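Local coordinates for protein kappa-carrageenase (Zobellia galactanivorans, PDB 5OCR) that probably hydrolyses kappa-carrageenan, a sulfated galactan of red algae, through its family 16 glycoside hydrolase domain, the part of the longer protein present here, at residues S51-N56 and N251-I256; L70-N75 and T84-G89; E113-S118 and L239-P244. All blocks are in the same frame, centred on the assembly; numbering follows the deposited sequence. Where two conformers were deposited one is given.

The three contacts illustrate how bonding changes with depth in the beta-jellyroll of a family 16 glycoside hydrolase. Interaction 3 is buried and interaction 2 partly so; both pair antiparallel strands through backbone hydrogen bonds, with side chains packed on the faces of the sheet. Interaction 1 lies at the surface, where a loop meets a short hairpin strand through one serine hydroxyl, a water and two alanines. Strand 86-97 ties the set together: it lies between strand 54-55 and strand 67-74 at S88, and further along beside strand 233-241. S88 OG is hydrogen-bonded to L239 O, joining interaction 2 to interaction 3, while W53 of interaction 1 packs on G240 and L241.

Interaction 1 of 3, residues S51-N56 and N251-I256; sequences SAWKWN and NKNNAI
A52 and N253 form the close part of this contact, the methyl carbon CB of A52 resting 3.8 Å from N253 CB. The same CB also lies near A255 N, while A255 CB packs 3.9 Å from A52 O. Beside this patch the indole of W53 reaches across with its six-membered ring. Its CZ3 edge meets N253 ND2 at 4.0 Å, near the ring plane, and the amide is turned 49° against the indole, so the two flat groups do not stack. CG of W53 lies between the backbone N and the carbonyl carbon (chi1 66°), which brings the CZ3 side of the indole up to N253; its NE1 meanwhile stands over one face of W55.

The outer side is built differently. S51, exposed, gives its hydroxyl to the carbonyl of N253 in a bond of 2.8 Å between OG and O, made in the carbonyl plane. In one of its conformers the chain of K252 passes S51 OG. Nearby the backbones are joined indirectly, since a water donates to S51 O and accepts from A255 N, each at 2.8 Å. Packing thus gives way outward to a serine bond and a solvent bridge.

In the fold, this contact sets the chain leading into strand 54-55 against the 246-255 hairpin. V246 of strand 246-249 touches both A52 and N253, L241 of strand 233-241 lies against W53, and K54 continues into backbone pairing with strand 86-97.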
loop_
_atom_site.group_PDB
_atom_site.type_symbol
_atom_site.label_atom_id
_atom_site.label_comp_id
_atom_site.label_asym_id
_atom_site.label_seq_id
_atom_site.Cartn_x
_atom_site.Cartn_y
_atom_site.Cartn_z
ATOM N N SER A 51 -3.562 -1.735 13.622
ATOM C CA SER A 51 -4.130 -2.275 14.865
ATOM C C SER A 51 -3.775 -3.748 14.960
ATOM O O SER A 51 -3.847 -4.345 16.050
ATOM C CB SER A 51 -5.648 -2.025 14.907
ATOM O OG SER A 51 -6.243 -2.364 13.665
ATOM N N ALA A 52 -3.360 -4.320 13.821
ATOM C CA ALA A 52 -3.132 -5.723 13.719
ATOM C C ALA A 52 -1.725 -6.214 13.680
ATOM O O ALA A 52 -1.536 -7.406 13.705
ATOM C CB ALA A 52 -3.991 -6.379 12.600
ATOM N N TRP A 53 -0.698 -5.326 13.559
ATOM C CA TRP A 53 0.690 -5.767 13.607
ATOM C C TRP A 53 1.530 -4.568 13.883
ATOM O O TRP A 53 0.959 -3.502 13.900
ATOM C CB TRP A 53 1.106 -6.416 12.275
ATOM C CG TRP A 53 1.139 -5.464 11.100
ATOM C CD1 TRP A 53 2.256 -4.754 10.649
ATOM C CD2 TRP A 53 0.049 -5.119 10.178
ATOM N NE1 TRP A 53 1.930 -3.990 9.554
ATOM C CE2 TRP A 53 0.641 -4.183 9.184
ATOM C CE3 TRP A 53 -1.330 -5.421 10.091
ATOM C CZ2 TRP A 53 -0.162 -3.556 8.171
ATOM C CZ3 TRP A 53 -2.103 -4.832 9.082
ATOM C CH2 TRP A 53 -1.530 -3.942 8.136
ATOM N N LYS A 54 2.826 -4.714 14.087
ATOM C CA LYS A 54 3.732 -3.591 14.268
ATOM C C LYS A 54 4.861 -3.562 13.226
ATOM O O LYS A 54 5.116 -4.564 12.544
ATOM C CB LYS A 54 4.361 -3.659 15.652
ATOM C CG LYS A 54 3.290 -3.154 16.643
ATOM C CD LYS A 54 3.577 -3.416 18.077
ATOM C CE LYS A 54 2.510 -2.684 18.907
ATOM N NZ LYS A 54 1.167 -3.268 18.671
ATOM N N TRP A 55 5.542 -2.436 13.140
ATOM C CA TRP A 55 6.624 -2.318 12.195
ATOM C C TRP A 55 7.902 -2.531 12.897
ATOM O O TRP A 55 8.041 -2.071 14.048
ATOM C CB TRP A 55 6.630 -0.906 11.586
ATOM C CG TRP A 55 5.319 -0.554 10.974
ATOM C CD1 TRP A 55 4.380 0.393 11.428
ATOM C CD2 TRP A 55 4.754 -1.105 9.719
ATOM N NE1 TRP A 55 3.337 0.504 10.551
ATOM C CE2 TRP A 55 3.465 -0.448 9.535
ATOM C CE3 TRP A 55 5.175 -2.084 8.789
ATOM C CZ2 TRP A 55 2.640 -0.711 8.437
ATOM C CZ3 TRP A 55 4.358 -2.336 7.684
ATOM C CH2 TRP A 55 3.086 -1.713 7.538
ATOM N N ASN A 56 8.829 -3.221 12.271
ATOM C CA ASN A 56 10.216 -3.313 12.751
ATOM C C ASN A 56 11.151 -3.297 11.561
ATOM O O ASN A 56 11.628 -4.345 11.048
ATOM C CB ASN A 56 10.438 -4.609 13.635
ATOM C CG ASN A 56 11.818 -4.588 14.336
ATOM O OD1 ASN A 56 12.723 -3.870 13.905
ATOM N ND2 ASN A 56 11.991 -5.417 15.342
ATOM N N ASN A 251 -14.704 -1.537 11.237
ATOM C CA ASN A 251 -13.878 -0.904 10.193
ATOM C C ASN A 251 -12.351 -0.939 10.408
ATOM O O ASN A 251 -11.640 0.027 10.052
ATOM C CB ASN A 251 -14.406 0.499 9.841
ATOM C CG ASN A 251 -15.820 0.458 9.263
ATOM O OD1 ASN A 251 -16.019 0.511 8.034
ATOM N ND2 ASN A 251 -16.815 0.340 10.149
ATOM N N LYS A 252 -11.885 -2.074 10.970
ATOM C CA LYS A 252 -10.459 -2.317 11.221
ATOM C C LYS A 252 -10.108 -3.806 11.352
ATOM O O LYS A 252 -10.898 -4.636 11.846
ATOM C CB LYS A 252 -9.925 -1.512 12.430
ATOM C CG LYS A 252 -10.583 -1.839 13.764
ATOM C CD LYS A 252 -9.617 -1.630 14.915
ATOM C CE LYS A 252 -10.299 -1.988 16.223
ATOM N NZ LYS A 252 -11.279 -3.085 16.005
ATOM N N ASN A 253 -8.917 -4.125 10.838
ATOM C CA ASN A 253 -8.277 -5.395 11.060
ATOM C C ASN A 253 -8.107 -5.633 12.602
ATOM O O ASN A 253 -7.547 -4.789 13.299
ATOM C CB ASN A 253 -6.904 -5.413 10.348
ATOM C CG ASN A 253 -7.016 -5.408 8.830
ATOM O OD1 ASN A 253 -8.070 -5.123 8.292
ATOM N ND2 ASN A 253 -5.914 -5.747 8.132
ATOM N N ASN A 254 -8.618 -6.742 13.120
ATOM C CA ASN A 254 -8.299 -7.146 14.506
ATOM C C ASN A 254 -7.331 -8.314 14.454
ATOM O O ASN A 254 -7.599 -9.294 13.756
ATOM C CB ASN A 254 -9.532 -7.578 15.262
ATOM C CG ASN A 254 -10.496 -6.428 15.474
ATOM O OD1 ASN A 254 -10.846 -6.113 16.613
ATOM N ND2 ASN A 254 -10.893 -5.761 14.376
ATOM N N ALA A 255 -6.240 -8.231 15.188
ATOM C CA ALA A 255 -5.342 -9.407 15.237
ATOM C C ALA A 255 -5.997 -10.736 15.697
ATOM O O ALA A 255 -6.831 -10.724 16.592
ATOM C CB ALA A 255 -4.109 -9.112 16.065
ATOM N N ILE A 256 -5.647 -11.859 15.061
ATOM C CA ILE A 256 -6.053 -13.244 15.528
ATOM C C ILE A 256 -4.803 -13.890 16.106
ATOM O O ILE A 256 -3.726 -13.817 15.523
ATOM C CB ILE A 256 -6.622 -14.053 14.323
ATOM C CG1 ILE A 256 -7.797 -13.260 13.693
ATOM C CG2 ILE A 256 -6.902 -15.514 14.670
ATOM C CD1 ILE A 256 -8.683 -14.060 12.780
HETATM O O HOH W 1 -5.938 -6.056 16.899
#

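Interaction 2 of 3, residues L70-N75 and T84-G89; sequences LTMRHN and TYFTSG
R73 and T87 face each other as an antiparallel hydrogen-bonded pair, R73 N to T87 O at 2.8 Å and T87 N to R73 O at 2.9 Å. One residue on, H74 and F86 form a non-hydrogen-bonded pair whose rings meet at an oblique 35°, H74 CD2 standing over the rim of one F86 face. From the other flank M72, bent at chi2 and chi3, packs SD 3.8 Å from F86 CB and holds it 5.4 Å from the F86 ring centroid, an oblique Met-aromatic contact.

Where the strand ends, N75 N bonds to Y85 O at 2.8 Å. The N75 amide works through water: one water donates to OD1 at 2.8 Å and also bonds T87 OG1, while another accepts from ND2 at 3.0 Å and joins T84 OG1 and F86 O. ND2 also bonds T79 O. A leucine here would probably leave both waters short of a partner and cost T79 O its amide donor.

Further out, N78 holds H74 NE2, N60 binds T87 OG1, and L241 backs F86. The hairpin therefore relies on backbone bonds along its strands and hydrated side-chain bridges near its turn, with an aromatic and sulfur cluster on the H74 and F86 face.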
loop_
_atom_site.group_PDB
_atom_site.type_symbol
_atom_site.label_atom_id
_atom_site.label_comp_id
_atom_site.label_asym_id
_atom_site.label_seq_id
_atom_site.Cartn_x
_atom_site.Cartn_y
_atom_site.Cartn_z
ATOM N N LEU A 70 10.837 -6.760 2.018
ATOM C CA LEU A 70 10.098 -6.352 3.186
ATOM C C LEU A 70 9.419 -7.639 3.697
ATOM O O LEU A 70 8.775 -8.340 2.936
ATOM C CB LEU A 70 9.060 -5.258 2.802
ATOM C CG LEU A 70 9.667 -3.954 2.273
ATOM C CD1 LEU A 70 10.032 -4.026 0.798
ATOM C CD2 LEU A 70 8.658 -2.810 2.430
ATOM N N THR A 71 9.571 -7.930 4.986
ATOM C CA THR A 71 9.227 -9.257 5.503
ATOM C C THR A 71 8.224 -9.190 6.650
ATOM O O THR A 71 8.389 -8.331 7.578
ATOM C CB THR A 71 10.540 -9.959 6.001
ATOM O OG1 THR A 71 11.451 -10.022 4.891
ATOM C CG2 THR A 71 10.302 -11.412 6.459
ATOM N N MET A 72 7.236 -10.065 6.613
ATOM C CA MET A 72 6.295 -10.283 7.747
ATOM C C MET A 72 6.855 -11.396 8.628
ATOM O O MET A 72 7.121 -12.480 8.132
ATOM C CB MET A 72 4.934 -10.715 7.170
ATOM C CG MET A 72 3.856 -10.918 8.266
ATOM S SD MET A 72 3.382 -9.371 9.017
ATOM C CE MET A 72 2.611 -8.515 7.578
ATOM N N ARG A 73 7.064 -11.131 9.931
ATOM C CA ARG A 73 7.678 -12.136 10.833
ATOM C C ARG A 73 6.742 -12.396 11.998
ATOM O O ARG A 73 5.979 -11.502 12.431
ATOM C CB ARG A 73 8.969 -11.578 11.458
ATOM C CG ARG A 73 10.061 -11.501 10.387
ATOM C CD ARG A 73 11.391 -11.216 11.043
ATOM N NE ARG A 73 12.334 -10.756 10.008
ATOM C CZ ARG A 73 12.955 -11.539 9.136
ATOM N NH1 ARG A 73 12.759 -12.872 9.163
ATOM N NH2 ARG A 73 13.790 -11.003 8.235
ATOM N N HIS A 74 6.785 -13.610 12.524
ATOM C CA HIS A 74 5.934 -13.948 13.678
ATOM C C HIS A 74 6.724 -13.622 14.922
ATOM O O HIS A 74 7.902 -14.013 15.048
ATOM C CB HIS A 74 5.643 -15.471 13.641
ATOM C CG HIS A 74 4.798 -15.969 14.772
ATOM N ND1 HIS A 74 4.917 -17.246 15.228
ATOM C CD2 HIS A 74 3.729 -15.407 15.436
ATOM C CE1 HIS A 74 3.996 -17.431 16.230
ATOM N NE2 HIS A 74 3.288 -16.335 16.357
ATOM N N ASN A 75 6.088 -12.955 15.881
ATOM C CA ASN A 75 6.799 -12.659 17.150
ATOM C C ASN A 75 7.339 -13.941 17.830
ATOM O O ASN A 75 6.620 -14.933 17.959
ATOM C CB ASN A 75 5.930 -11.913 18.143
ATOM C CG ASN A 75 5.447 -10.571 17.606
ATOM O OD1 ASN A 75 5.872 -10.117 16.539
ATOM N ND2 ASN A 75 4.582 -9.926 18.358
ATOM N N THR A 84 -0.661 -7.540 19.403
ATOM C CA THR A 84 -0.345 -8.031 18.059
ATOM C C THR A 84 0.769 -9.080 18.094
ATOM O O THR A 84 1.560 -9.135 19.058
ATOM C CB THR A 84 0.057 -6.882 17.115
ATOM O OG1 THR A 84 1.287 -6.269 17.503
ATOM C CG2 THR A 84 -1.036 -5.823 17.117
ATOM N N TYR A 85 0.750 -9.939 17.062
ATOM C CA TYR A 85 1.568 -11.196 17.059
ATOM C C TYR A 85 2.612 -11.279 15.944
ATOM O O TYR A 85 3.417 -12.226 15.864
ATOM C CB TYR A 85 0.656 -12.421 16.973
ATOM C CG TYR A 85 -0.283 -12.563 18.134
ATOM C CD1 TYR A 85 0.087 -13.317 19.228
ATOM C CD2 TYR A 85 -1.520 -11.887 18.138
ATOM C CE1 TYR A 85 -0.766 -13.458 20.287
ATOM C CE2 TYR A 85 -2.390 -12.051 19.186
ATOM C CZ TYR A 85 -1.974 -12.801 20.262
ATOM O OH TYR A 85 -2.777 -12.960 21.369
ATOM N N PHE A 86 2.582 -10.290 15.045
ATOM C CA PHE A 86 3.541 -10.171 13.909
ATOM C C PHE A 86 4.189 -8.777 13.805
ATOM O O PHE A 86 3.599 -7.784 14.248
ATOM C CB PHE A 86 2.740 -10.398 12.647
ATOM C CG PHE A 86 2.195 -11.768 12.550
ATOM C CD1 PHE A 86 2.954 -12.795 11.927
ATOM C CD2 PHE A 86 0.955 -12.095 13.163
ATOM C CE1 PHE A 86 2.433 -14.107 11.860
ATOM C CE2 PHE A 86 0.460 -13.408 13.113
ATOM C CZ PHE A 86 1.194 -14.398 12.458
ATOM N N THR A 87 5.344 -8.714 13.122
ATOM C CA THR A 87 5.918 -7.441 12.711
ATOM C C THR A 87 6.151 -7.447 11.221
ATOM O O THR A 87 6.391 -8.509 10.628
ATOM C CB THR A 87 7.243 -7.089 13.489
ATOM O OG1 THR A 87 8.269 -8.081 13.232
ATOM C CG2 THR A 87 6.919 -6.975 15.032
ATOM N N SER A 88 6.175 -6.252 10.687
ATOM C CA SER A 88 6.418 -6.117 9.257
ATOM C C SER A 88 7.386 -5.039 8.890
ATOM O O SER A 88 8.109 -4.479 9.743
ATOM C CB SER A 88 5.071 -6.052 8.526
ATOM O OG SER A 88 5.304 -6.243 7.121
ATOM N N GLY A 89 7.491 -4.780 7.583
ATOM C CA GLY A 89 8.468 -3.763 7.131
ATOM C C GLY A 89 7.818 -2.761 6.187
ATOM O O GLY A 89 6.808 -3.093 5.542
HETATM O O HOH W 2 7.994 -10.343 14.803
HETATM O O HOH W 3 3.729 -7.350 17.127
#

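Interaction 3 of 3, residues E113-S118 and L239-P244; sequences EGVCPS and LGLRKP
The shortest direct polar bond here runs from C116 N to G240 O at 2.8 Å, the donor standing above the carbonyl plane. A bent CA-H...O contact accompanies it, V115 CA lying 3.0 Å from the same oxygen. G240 N repays the bond to C116 O, giving an antiparallel hydrogen-bonded pair. Farther along, R242 N donates to G114 O at 2.9 Å.

On one face of the sheet, L239 CD1 sits between V115 and P117, 3.6 Å from V115 CG2 and 3.8 Å from P117 CG, against M72 and M275 of neighbouring strands. On the other, C116 meets the guanidinium of R242: CB approaches one face at 3.4 Å from CZ, and SG touches NH2. The arginine bends at chi2 (-72°), which folds its head back over the strand, and NH1 donates to L241 O in the guanidinium plane. G240 suits this fold, because a CB there would collide with R242 NH1. At G114, the backbone angles themselves call for glycine.

R242 NH2 makes a salt bridge with E143 and NE bonds Q146. With L241 O, E143 and Q146 fixing its rotation, the guanidinium is a well-oriented charge on the face opposite the L239 apolar layer. A glycerol, probably from the crystallisation liquor, bonds NH2 weakly, consistent with a pocket there. Strand 134-144, home of E143, carries the family's E-x-D-x-x-E signature, so the arginine probably lies beside the substrate cleft.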
loop_
_atom_site.group_PDB
_atom_site.type_symbol
_atom_site.label_atom_id
_atom_site.label_comp_id
_atom_site.label_asym_id
_atom_site.label_seq_id
_atom_site.Cartn_x
_atom_site.Cartn_y
_atom_site.Cartn_z
ATOM N N GLU A 113 -2.213 -16.335 0.224
ATOM C CA GLU A 113 -3.141 -15.588 1.067
ATOM C C GLU A 113 -2.503 -15.355 2.487
ATOM O O GLU A 113 -1.785 -16.249 3.003
ATOM C CB GLU A 113 -4.448 -16.382 1.175
ATOM C CG GLU A 113 -5.506 -15.686 1.992
ATOM C CD GLU A 113 -6.850 -16.391 1.931
ATOM O OE1 GLU A 113 -7.842 -15.722 2.192
ATOM O OE2 GLU A 113 -6.922 -17.610 1.571
ATOM N N GLY A 114 -2.723 -14.185 3.061
ATOM C CA GLY A 114 -2.351 -13.876 4.443
ATOM C C GLY A 114 -1.593 -12.571 4.640
ATOM O O GLY A 114 -1.423 -12.114 5.783
ATOM N N VAL A 115 -1.065 -12.002 3.534
ATOM C CA VAL A 115 -0.339 -10.712 3.591
ATOM C C VAL A 115 -0.797 -9.914 2.385
ATOM O O VAL A 115 -1.346 -10.488 1.445
ATOM C CB VAL A 115 1.231 -10.809 3.624
ATOM C CG1 VAL A 115 1.672 -11.488 4.955
ATOM C CG2 VAL A 115 1.799 -11.526 2.350
ATOM N N CYS A 116 -0.472 -8.629 2.369
ATOM C CA CYS A 116 -0.889 -7.765 1.314
ATOM C C CYS A 116 0.266 -6.859 0.920
ATOM O O CYS A 116 0.510 -5.818 1.607
ATOM C CB CYS A 116 -2.111 -6.921 1.744
ATOM S SG CYS A 116 -2.588 -5.749 0.420
ATOM N N PRO A 117 1.036 -7.232 -0.094
ATOM C CA PRO A 117 2.039 -6.302 -0.604
ATOM C C PRO A 117 1.367 -5.084 -1.242
ATOM O O PRO A 117 0.423 -5.263 -2.051
ATOM C CB PRO A 117 2.735 -7.072 -1.735
ATOM C CG PRO A 117 2.464 -8.553 -1.457
ATOM C CD PRO A 117 1.086 -8.562 -0.754
ATOM N N SER A 118 1.789 -3.885 -0.834
ATOM C CA SER A 118 1.032 -2.674 -1.191
ATOM C C SER A 118 1.969 -1.544 -1.558
ATOM O O SER A 118 3.130 -1.447 -1.045
ATOM C CB SER A 118 0.070 -2.247 -0.065
ATOM O OG SER A 118 0.772 -1.709 1.045
ATOM N N LEU A 239 4.177 -4.216 3.623
ATOM C CA LEU A 239 3.611 -5.576 3.574
ATOM C C LEU A 239 2.573 -5.689 4.726
ATOM O O LEU A 239 2.944 -5.674 5.914
ATOM C CB LEU A 239 4.738 -6.662 3.643
ATOM C CG LEU A 239 4.218 -8.083 3.546
ATOM C CD1 LEU A 239 3.521 -8.384 2.192
ATOM C CD2 LEU A 239 5.445 -9.010 3.718
ATOM N N GLY A 240 1.295 -5.725 4.364
ATOM C CA GLY A 240 0.219 -5.744 5.339
ATOM C C GLY A 240 -0.159 -7.144 5.742
ATOM O O GLY A 240 0.207 -8.112 5.036
ATOM N N LEU A 241 -0.746 -7.314 6.942
ATOM C CA LEU A 241 -1.292 -8.599 7.360
ATOM C C LEU A 241 -2.750 -8.700 7.044
ATOM O O LEU A 241 -3.517 -7.702 7.086
ATOM C CB LEU A 241 -1.070 -8.709 8.907
ATOM C CG LEU A 241 -1.181 -10.064 9.543
ATOM C CD1 LEU A 241 -0.101 -10.987 9.011
ATOM C CD2 LEU A 241 -1.103 -9.923 11.084
ATOM N N ARG A 242 -3.177 -9.898 6.605
ATOM C CA ARG A 242 -4.565 -10.145 6.254
ATOM C C ARG A 242 -5.048 -11.487 6.813
ATOM O O ARG A 242 -4.325 -12.220 7.420
ATOM C CB ARG A 242 -4.746 -10.269 4.727
ATOM C CG ARG A 242 -4.290 -8.973 4.017
ATOM C CD ARG A 242 -5.300 -7.876 4.281
ATOM N NE ARG A 242 -5.050 -6.632 3.459
ATOM C CZ ARG A 242 -4.359 -5.561 3.894
ATOM N NH1 ARG A 242 -3.750 -5.584 5.105
ATOM N NH2 ARG A 242 -4.248 -4.461 3.136
ATOM N N LYS A 243 -6.321 -11.741 6.551
ATOM C CA LYS A 243 -6.923 -12.989 7.012
ATOM C C LYS A 243 -6.091 -14.144 6.364
ATOM O O LYS A 243 -5.660 -14.025 5.141
ATOM C CB LYS A 243 -8.336 -12.903 6.586
ATOM C CG LYS A 243 -8.771 -13.849 5.549
ATOM C CD LYS A 243 -10.291 -13.818 5.718
ATOM C CE LYS A 243 -11.011 -14.600 4.644
ATOM N NZ LYS A 243 -11.139 -16.012 5.065
ATOM N N PRO A 244 -5.848 -15.269 7.085
ATOM C CA PRO A 244 -6.479 -15.700 8.309
ATOM C C PRO A 244 -5.859 -15.084 9.598
ATOM O O PRO A 244 -6.261 -15.455 10.676
ATOM C CB PRO A 244 -6.296 -17.224 8.268
ATOM C CG PRO A 244 -4.924 -17.395 7.652
ATOM C CD PRO A 244 -4.842 -16.239 6.622
HETATM O O HOH W 4 -6.860 -12.930 2.931
#